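Hydroxyglutarate synthase (Oryza sativa, PDB 6W1K) is an iron(II)-dependent oxygenase that decarboxylates and hydroxylates 2-oxoadipate to D-2-hydroxyglutarate in a lysine degradation pathway. Local coordinates at residues Phe62-Val67 with Asn189-Asn194; Phe222-Glu227 with Ser242-Asp247. One frame throughout, in Å; residues are numbered along the deposited sequence.

Contact 1 (Phe62-Val67 with Asn189-Asn194); sequences FRTFGV and NGYALN. With OOG (2-oxoadipic acid), chain F.
One end of the Asn194 amide lies over one face of the Arg63 guanidinium, toward its rim, the planes 29° apart, with Asn194 CG 3.7 Å from Arg63 NE. The edge bearing NE and NH2 faces the ligand. Arg63 NE reaches 2-oxoadipate O1 at 2.8 Å and Arg63 NH2 reaches O2 at 2.6 Å, both bonds within 6° of straight, so the terminal carboxylate remote from the keto group is held in a two-pronged, side-on pairing. The extended Arg63 chain (chi3 178°) carries the group that far, while Thr306 takes NH1 and Trp185 adds a cation-pi contact.

Phe62 works differently. Leu193 CD1 sits over one face of its ring, 3.8 Å from Phe62 CZ, in a CH-pi contact, whereas Tyr191 O comes up at the ring edge, 3.5 Å from Phe62 CD2. Farther along the strand, Thr64 CG2 touches Tyr191 CE1 at 3.9 Å. The backbones are joined through one water, which accepts from Arg63 N at 2.8 Å and is also hydrogen-bonded to the carbonyls of Gly190 and Ala192. Strand 57-65 and the loop entering strand 195-199 contribute Arg63 and Asn194 to the pocket's site for that remote carboxylate in this VOC-like, glyoxalase-clan domain.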
ATOM      1  N   PHE A  62       2.978   1.618  -2.244  1.00 21.68           N
ATOM      2  CA  PHE A  62       3.821   2.799  -2.448  1.00 21.28           C
ATOM      3  C   PHE A  62       3.389   3.489  -3.738  1.00 22.64           C
ATOM      4  O   PHE A  62       2.894   2.839  -4.662  1.00 23.17           O
ATOM      5  CB  PHE A  62       5.334   2.460  -2.543  1.00 21.48           C
ATOM      6  CG  PHE A  62       5.882   1.732  -1.343  1.00 21.79           C
ATOM      7  CD1 PHE A  62       5.814   0.346  -1.260  1.00 22.82           C
ATOM      8  CD2 PHE A  62       6.461   2.427  -0.307  1.00 22.32           C
ATOM      9  CE1 PHE A  62       6.316  -0.298  -0.153  1.00 23.12           C
ATOM     10  CE2 PHE A  62       6.976   1.797   0.809  1.00 23.23           C
ATOM     11  CZ  PHE A  62       6.916   0.425   0.876  1.00 23.42           C
ATOM     12  N   ARG A  63       3.620   4.816  -3.800  1.00 22.83           N
ATOM     13  CA  ARG A  63       3.312   5.641  -4.953  1.00 22.26           C
ATOM     14  C   ARG A  63       4.559   6.348  -5.468  1.00 21.59           C
ATOM     15  O   ARG A  63       5.447   6.723  -4.690  1.00 21.65           O
ATOM     16  CB  ARG A  63       2.254   6.684  -4.597  1.00 23.38           C
ATOM     17  CG  ARG A  63       0.928   6.082  -4.155  1.00 25.19           C
ATOM     18  CD  ARG A  63      -0.128   7.147  -3.986  1.00 26.58           C
ATOM     19  NE  ARG A  63      -1.408   6.567  -3.601  1.00 28.79           N
ATOM     20  CZ  ARG A  63      -2.465   7.291  -3.259  1.00 31.11           C
ATOM     21  NH1 ARG A  63      -2.382   8.618  -3.261  1.00 31.45           N
ATOM     22  NH2 ARG A  63      -3.585   6.700  -2.906  1.00 31.18           N
ATOM     23  N   THR A  64       4.628   6.532  -6.785  1.00 21.33           N
ATOM     24  CA  THR A  64       5.844   7.088  -7.365  1.00 21.37           C
ATOM     25  C   THR A  64       5.539   7.906  -8.617  1.00 21.98           C
ATOM     26  O   THR A  64       4.456   7.810  -9.206  1.00 21.18           O
ATOM     27  CB  THR A  64       6.849   5.991  -7.733  1.00 22.58           C
ATOM     28  OG1 THR A  64       6.368   5.288  -8.896  1.00 23.67           O
ATOM     29  CG2 THR A  64       7.070   4.974  -6.603  1.00 23.17           C
ATOM     30  N   PHE A  65       6.524   8.704  -9.033  1.00 24.50           N
ATOM     31  CA  PHE A  65       6.449   9.432 -10.298  1.00 25.66           C
ATOM     32  C   PHE A  65       7.121   8.623 -11.402  1.00 25.67           C
ATOM     33  O   PHE A  65       8.329   8.357 -11.336  1.00 25.27           O
ATOM     34  CB  PHE A  65       7.138  10.785 -10.178  1.00 26.18           C
ATOM     35  CG  PHE A  65       6.386  11.793  -9.353  1.00 28.29           C
ATOM     36  CD1 PHE A  65       5.134  12.228  -9.729  1.00 28.43           C
ATOM     37  CD2 PHE A  65       6.978  12.353  -8.229  1.00 30.67           C
ATOM     38  CE1 PHE A  65       4.463  13.205  -8.984  1.00 29.12           C
ATOM     39  CE2 PHE A  65       6.321  13.325  -7.475  1.00 32.05           C
ATOM     40  CZ  PHE A  65       5.060  13.738  -7.841  1.00 30.49           C
ATOM     41  N   GLY A  66       6.352   8.242 -12.417  1.00 26.10           N
ATOM     42  CA  GLY A  66       6.870   7.482 -13.541  1.00 27.86           C
ATOM     43  C   GLY A  66       7.620   8.303 -14.572  1.00 29.50           C
ATOM     44  O   GLY A  66       7.169   8.481 -15.715  1.00 30.26           O
ATOM     45  N   VAL A  67       8.775   8.819 -14.173  1.00 30.42           N
ATOM     46  CA  VAL A  67       9.589   9.654 -15.041  1.00 33.83           C
ATOM     47  C   VAL A  67      11.027   9.613 -14.535  1.00 33.85           C
ATOM     48  O   VAL A  67      11.278   9.581 -13.327  1.00 33.56           O
ATOM     49  CB  VAL A  67       9.028  11.099 -15.110  1.00 34.55           C
ATOM     50  CG1 VAL A  67       9.146  11.828 -13.773  1.00 32.97           C
ATOM     51  CG2 VAL A  67       9.722  11.885 -16.189  1.00 38.08           C
ATOM     52  N   ASN A 189       4.553  13.402  -0.061  1.00 21.93           N
ATOM     53  CA  ASN A 189       4.820  12.178   0.704  1.00 22.39           C
ATOM     54  C   ASN A 189       5.944  11.323   0.127  1.00 22.41           C
ATOM     55  O   ASN A 189       6.533  10.523   0.862  1.00 21.69           O
ATOM     56  CB  ASN A 189       3.552  11.298   0.816  1.00 23.15           C
ATOM     57  CG  ASN A 189       2.475  11.905   1.724  1.00 24.14           C
ATOM     58  OD1 ASN A 189       2.555  11.840   2.944  1.00 25.41           O
ATOM     59  ND2 ASN A 189       1.472  12.521   1.117  1.00 23.30           N
ATOM     60  N   GLY A 190       6.230  11.428  -1.166  1.00 22.83           N
ATOM     61  CA  GLY A 190       7.355  10.691  -1.716  1.00 23.24           C
ATOM     62  C   GLY A 190       7.159   9.189  -1.561  1.00 22.68           C
ATOM     63  O   GLY A 190       6.072   8.649  -1.771  1.00 23.88           O
ATOM     64  N   TYR A 191       8.233   8.520  -1.196  1.00 21.92           N
ATOM     65  CA  TYR A 191       8.293   7.077  -1.073  1.00 20.24           C
ATOM     66  C   TYR A 191       7.785   6.555   0.277  1.00 20.17           C
ATOM     67  O   TYR A 191       8.039   5.381   0.619  1.00 21.14           O
ATOM     68  CB  TYR A 191       9.733   6.651  -1.295  1.00 20.20           C
ATOM     69  CG  TYR A 191      10.270   6.873  -2.682  1.00 21.21           C
ATOM     70  CD1 TYR A 191       9.837   6.094  -3.739  1.00 22.33           C
ATOM     71  CD2 TYR A 191      11.243   7.845  -2.923  1.00 22.68           C
ATOM     72  CE1 TYR A 191      10.338   6.273  -4.999  1.00 24.09           C
ATOM     73  CE2 TYR A 191      11.750   8.019  -4.165  1.00 24.13           C
ATOM     74  CZ  TYR A 191      11.307   7.218  -5.207  1.00 25.07           C
ATOM     75  OH  TYR A 191      11.824   7.379  -6.469  1.00 25.74           O
ATOM     76  N   ALA A 192       7.082   7.382   1.045  1.00 22.26           N
ATOM     77  CA  ALA A 192       6.505   6.937   2.304  1.00 22.84           C
ATOM     78  C   ALA A 192       5.485   5.845   2.047  1.00 23.28           C
ATOM     79  O   ALA A 192       4.776   5.841   1.038  1.00 24.21           O
ATOM     80  CB  ALA A 192       5.819   8.083   3.054  1.00 23.48           C
ATOM     81  N   LEU A 193       5.431   4.887   2.961  1.00 23.25           N
ATOM     82  CA  LEU A 193       4.419   3.846   2.859  1.00 24.30           C
ATOM     83  C   LEU A 193       3.036   4.481   2.761  1.00 24.71           C
ATOM     84  O   LEU A 193       2.643   5.279   3.628  1.00 24.19           O
ATOM     85  CB  LEU A 193       4.523   2.960   4.086  1.00 24.75           C
ATOM     86  CG  LEU A 193       3.562   1.806   4.159  1.00 25.41           C
ATOM     87  CD1 LEU A 193       3.841   0.735   3.094  1.00 24.09           C
ATOM     88  CD2 LEU A 193       3.708   1.246   5.565  1.00 26.95           C
ATOM     89  N   ASN A 194       2.307   4.149   1.695  1.00 24.25           N
ATOM     90  CA  ASN A 194       0.991   4.757   1.462  1.00 25.71           C
ATOM     91  C   ASN A 194      -0.096   4.063   2.280  1.00 25.12           C
ATOM     92  O   ASN A 194      -1.042   4.714   2.755  1.00 26.01           O
ATOM     93  CB  ASN A 194       0.677   4.702  -0.032  1.00 27.67           C
ATOM     94  CG  ASN A 194      -0.746   5.072  -0.329  1.00 30.67           C
ATOM     95  OD1 ASN A 194      -1.606   4.210  -0.432  1.00 30.36           O
ATOM     96  ND2 ASN A 194      -1.008   6.364  -0.448  1.00 29.44           N
TER
HETATM   97  C2  OOG F 402      -2.787   1.795  -3.837  1.00 78.91           C
HETATM   98  C3  OOG F 402      -4.275   1.476  -3.995  1.00 79.22           C
HETATM   99  C4  OOG F 402      -4.455   0.072  -4.583  1.00 79.11           C
HETATM  100  C6  OOG F 402      -5.178  -2.252  -3.540  1.00 77.31           C
HETATM  101  O4  OOG F 402      -5.726  -2.618  -4.610  1.00 77.02           O
HETATM  102  O3  OOG F 402      -5.359  -2.912  -2.494  1.00 76.29           O
HETATM  103  C5  OOG F 402      -4.297  -1.009  -3.514  1.00 78.50           C
HETATM  104  C1  OOG F 402      -2.552   3.267  -3.469  1.00 77.90           C
HETATM  105  O1  OOG F 402      -1.485   3.753  -3.617  1.00 76.90           O
HETATM  106  O2  OOG F 402      -3.575   4.063  -2.951  1.00 77.46           O
HETATM  107  O5  OOG F 402      -3.490  -0.895  -2.661  1.00 78.85           O
HETATM  108  O   HOH W   1       4.918   5.968  -1.607  1.00 18.83           O

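Contact 2 (Phe222-Glu227 with Ser242-Asp247); sequences FKLNSE and SSTVAD
Ser243 O receives the backbone N of Asn225 at 2.7 Å, with an N-H...O angle of 162°, and Leu224 CA adds a CA-H...O contact to the same oxygen at 3.3 Å. With the bond from Val245 N to Lys223 O (3.1 Å, 171°), this defines a single antiparallel beta bridge. Leu224 and Thr244 form its non-hydrogen-bonded pair, their CA atoms 4.2 Å apart, so the loop after helix 210-219 lies against the end of strand 239-243 without becoming a strand itself.

The side chains extend this bridge in different ways. Asn225 holds CG anti to its backbone N (chi1 -179°), which sends the amide along its own chain; OD1 there accepts from Glu227 N at 2.8 Å, an Asx turn. Its ND2 is hydrogen-bonded to Lys301 O and Ser305 OG, and Ser305 OG also pairs with Ser243 OG, which lies 3.2 Å from Asn225 CB. With an alanine here, Glu227 N would probably lose its side-chain acceptor and Lys301 O and Ser305 OG their amide partner, leaving the turn less fixed, although the backbone bridge needs no side chain.

Beyond the polar cluster, Lys223 and Val245 lie side by side and point the same way, Lys223 CD meeting Val245 CG2 at 4.1 Å; the bends at the last two torsions of the lysine then lead its amine away. Leu224 packs on Phe268, and Thr244 OG1 is hydrogen-bonded to Ile266 N, both on strand 258-271, which carries the metal ligand Glu267 and the substrate-binding Tyr265. On the other side of the Asn225–Ser243 pair no direct bond is made: a water hydrogen-bonded to Asn225 O at 2.9 Å accepts from Ser243 N.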
ATOM      1  N   PHE A 222     -14.212   5.697  13.329  1.00 50.27           N
ATOM      2  CA  PHE A 222     -13.415   5.960  12.137  1.00 51.29           C
ATOM      3  C   PHE A 222     -14.253   5.788  10.877  1.00 56.65           C
ATOM      4  O   PHE A 222     -15.170   4.963  10.827  1.00 56.59           O
ATOM      5  CB  PHE A 222     -12.192   5.038  12.089  1.00 48.29           C
ATOM      6  CG  PHE A 222     -11.318   5.147  13.304  1.00 46.75           C
ATOM      7  CD1 PHE A 222     -10.562   6.289  13.531  1.00 46.66           C
ATOM      8  CD2 PHE A 222     -11.269   4.121  14.229  1.00 46.55           C
ATOM      9  CE1 PHE A 222      -9.777   6.405  14.662  1.00 46.03           C
ATOM     10  CE2 PHE A 222     -10.480   4.226  15.358  1.00 45.67           C
ATOM     11  CZ  PHE A 222      -9.735   5.368  15.575  1.00 46.74           C
ATOM     12  N   LYS A 223     -13.914   6.584   9.866  1.00 54.76           N
ATOM     13  CA  LYS A 223     -14.672   6.682   8.616  1.00 54.34           C
ATOM     14  C   LYS A 223     -14.017   5.808   7.545  1.00 45.55           C
ATOM     15  O   LYS A 223     -12.818   5.950   7.334  1.00 42.74           O
ATOM     16  CB  LYS A 223     -14.693   8.135   8.151  1.00 66.38           C
ATOM     17  CG  LYS A 223     -15.815   8.479   7.191  1.00 78.04           C
ATOM     18  CD  LYS A 223     -15.744   9.887   6.653  1.00 91.44           C
ATOM     19  CE  LYS A 223     -15.779  10.931   7.745  1.00 91.98           C
ATOM     20  NZ  LYS A 223     -17.028  10.827   8.533  1.00 90.46           N
ATOM     21  N   LEU A 224     -14.782   4.946   6.892  1.00 41.16           N
ATOM     22  CA  LEU A 224     -14.276   4.150   5.792  1.00 39.16           C
ATOM     23  C   LEU A 224     -14.452   4.873   4.459  1.00 37.60           C
ATOM     24  O   LEU A 224     -15.422   5.600   4.254  1.00 36.66           O
ATOM     25  CB  LEU A 224     -15.011   2.809   5.748  1.00 39.44           C
ATOM     26  CG  LEU A 224     -14.834   1.937   6.996  1.00 41.46           C
ATOM     27  CD1 LEU A 224     -15.695   0.678   6.940  1.00 43.60           C
ATOM     28  CD2 LEU A 224     -13.380   1.560   7.159  1.00 41.43           C
ATOM     29  N   ASN A 225     -13.516   4.628   3.538  1.00 37.73           N
ATOM     30  CA  ASN A 225     -13.656   5.084   2.156  1.00 39.95           C
ATOM     31  C   ASN A 225     -15.016   4.676   1.599  1.00 40.98           C
ATOM     32  O   ASN A 225     -15.323   3.485   1.516  1.00 39.87           O
ATOM     33  CB  ASN A 225     -12.528   4.480   1.306  1.00 41.43           C
ATOM     34  CG  ASN A 225     -12.581   4.921  -0.144  1.00 44.29           C
ATOM     35  OD1 ASN A 225     -13.608   5.385  -0.617  1.00 45.69           O
ATOM     36  ND2 ASN A 225     -11.465   4.780  -0.857  1.00 43.07           N
ATOM     37  N   SER A 226     -15.796   5.676   1.172  1.00 43.27           N
ATOM     38  CA  SER A 226     -17.174   5.513   0.721  1.00 46.53           C
ATOM     39  C   SER A 226     -17.312   5.252  -0.769  1.00 46.49           C
ATOM     40  O   SER A 226     -18.423   4.965  -1.224  1.00 45.29           O
ATOM     41  CB  SER A 226     -18.008   6.779   1.038  1.00 50.38           C
ATOM     42  OG  SER A 226     -17.700   7.863   0.166  1.00 53.99           O
ATOM     43  N   GLU A 227     -16.253   5.417  -1.549  1.00 49.83           N
ATOM     44  CA  GLU A 227     -16.397   5.453  -2.998  1.00 54.19           C
ATOM     45  C   GLU A 227     -16.547   4.032  -3.508  1.00 55.87           C
ATOM     46  O   GLU A 227     -15.688   3.193  -3.241  1.00 52.88           O
ATOM     47  CB  GLU A 227     -15.199   6.131  -3.655  1.00 62.87           C
ATOM     48  CG  GLU A 227     -15.415   6.481  -5.139  1.00 70.89           C
ATOM     49  CD  GLU A 227     -16.684   7.317  -5.420  1.00 81.69           C
ATOM     50  OE1 GLU A 227     -16.916   8.363  -4.756  1.00 81.83           O
ATOM     51  OE2 GLU A 227     -17.449   6.916  -6.330  1.00 80.96           O
ATOM     52  N   SER A 242     -11.608  -3.043   2.114  1.00 32.74           N
ATOM     53  CA  SER A 242     -12.089  -1.768   2.642  1.00 34.08           C
ATOM     54  C   SER A 242     -10.879  -0.984   3.138  1.00 32.04           C
ATOM     55  O   SER A 242      -9.788  -1.537   3.312  1.00 30.97           O
ATOM     56  CB  SER A 242     -13.120  -1.976   3.755  1.00 37.74           C
ATOM     57  OG  SER A 242     -12.570  -2.748   4.798  1.00 40.92           O
ATOM     58  N   SER A 243     -11.067   0.319   3.354  1.00 32.25           N
ATOM     59  CA  SER A 243      -9.956   1.198   3.707  1.00 32.38           C
ATOM     60  C   SER A 243     -10.498   2.405   4.462  1.00 33.43           C
ATOM     61  O   SER A 243     -11.635   2.818   4.243  1.00 33.03           O
ATOM     62  CB  SER A 243      -9.177   1.707   2.488  1.00 31.77           C
ATOM     63  OG  SER A 243      -9.960   2.554   1.682  1.00 32.62           O
ATOM     64  N   THR A 244      -9.675   2.965   5.352  1.00 32.83           N
ATOM     65  CA  THR A 244     -10.047   4.193   6.026  1.00 32.51           C
ATOM     66  C   THR A 244      -9.808   5.374   5.095  1.00 30.74           C
ATOM     67  O   THR A 244      -9.043   5.296   4.127  1.00 29.54           O
ATOM     68  CB  THR A 244      -9.245   4.404   7.313  1.00 32.33           C
ATOM     69  OG1 THR A 244      -7.846   4.346   7.021  1.00 32.65           O
ATOM     70  CG2 THR A 244      -9.602   3.380   8.376  1.00 32.67           C
ATOM     71  N   VAL A 245     -10.499   6.470   5.391  1.00 31.40           N
ATOM     72  CA  VAL A 245     -10.129   7.766   4.844  1.00 33.26           C
ATOM     73  C   VAL A 245      -8.787   8.181   5.428  1.00 31.30           C
ATOM     74  O   VAL A 245      -8.565   8.095   6.644  1.00 30.57           O
ATOM     75  CB  VAL A 245     -11.225   8.795   5.152  1.00 37.47           C
ATOM     76  CG1 VAL A 245     -10.841  10.174   4.619  1.00 40.03           C
ATOM     77  CG2 VAL A 245     -12.554   8.325   4.558  1.00 37.45           C
ATOM     78  N   ALA A 246      -7.888   8.640   4.557  1.00 30.99           N
ATOM     79  CA  ALA A 246      -6.547   9.001   4.959  1.00 30.40           C
ATOM     80  C   ALA A 246      -6.577  10.087   6.029  1.00 30.48           C
ATOM     81  O   ALA A 246      -7.474  10.937   6.067  1.00 28.90           O
ATOM     82  CB  ALA A 246      -5.736   9.484   3.751  1.00 30.17           C
ATOM     83  N   ASP A 247      -5.591  10.029   6.922  1.00 31.66           N
ATOM     84  CA  ASP A 247      -5.336  11.123   7.839  1.00 34.09           C
ATOM     85  C   ASP A 247      -4.858  12.361   7.079  1.00 29.62           C
ATOM     86  O   ASP A 247      -4.327  12.283   5.969  1.00 27.47           O
ATOM     87  CB  ASP A 247      -4.293  10.727   8.880  1.00 41.23           C
ATOM     88  CG  ASP A 247      -4.887   9.882  10.001  1.00 49.34           C
ATOM     89  OD1 ASP A 247      -6.045  10.126  10.404  1.00 46.97           O
ATOM     90  OD2 ASP A 247      -4.197   8.959  10.477  1.00 45.38           O
TER
HETATM   91  O   HOH W   2     -13.854   1.127   2.287  1.00 33.20           O

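Both contacts reach the same mixed sheet, and their nearest atoms are about 7 Å apart although their centres are 20 Å apart. Contact 1 is the deeper: every touching residue is buried, its centre about 10 Å from that of the chain against 14 Å for contact 2, where Lys223 is exposed. Buried areas are similar, 366 and 333 Å², but the chemistry differs. Contact 1 relies on a charged group, ring packing and bound water, and touches the substrate directly; contact 2 is a direct backbone bridge with polar side chains, beside strand 258-271, which carries the metal ligand Glu267. The C-terminal region serves both, since Thr306 meets Arg63 while its neighbour Ser305 meets Asn225 and Ser243.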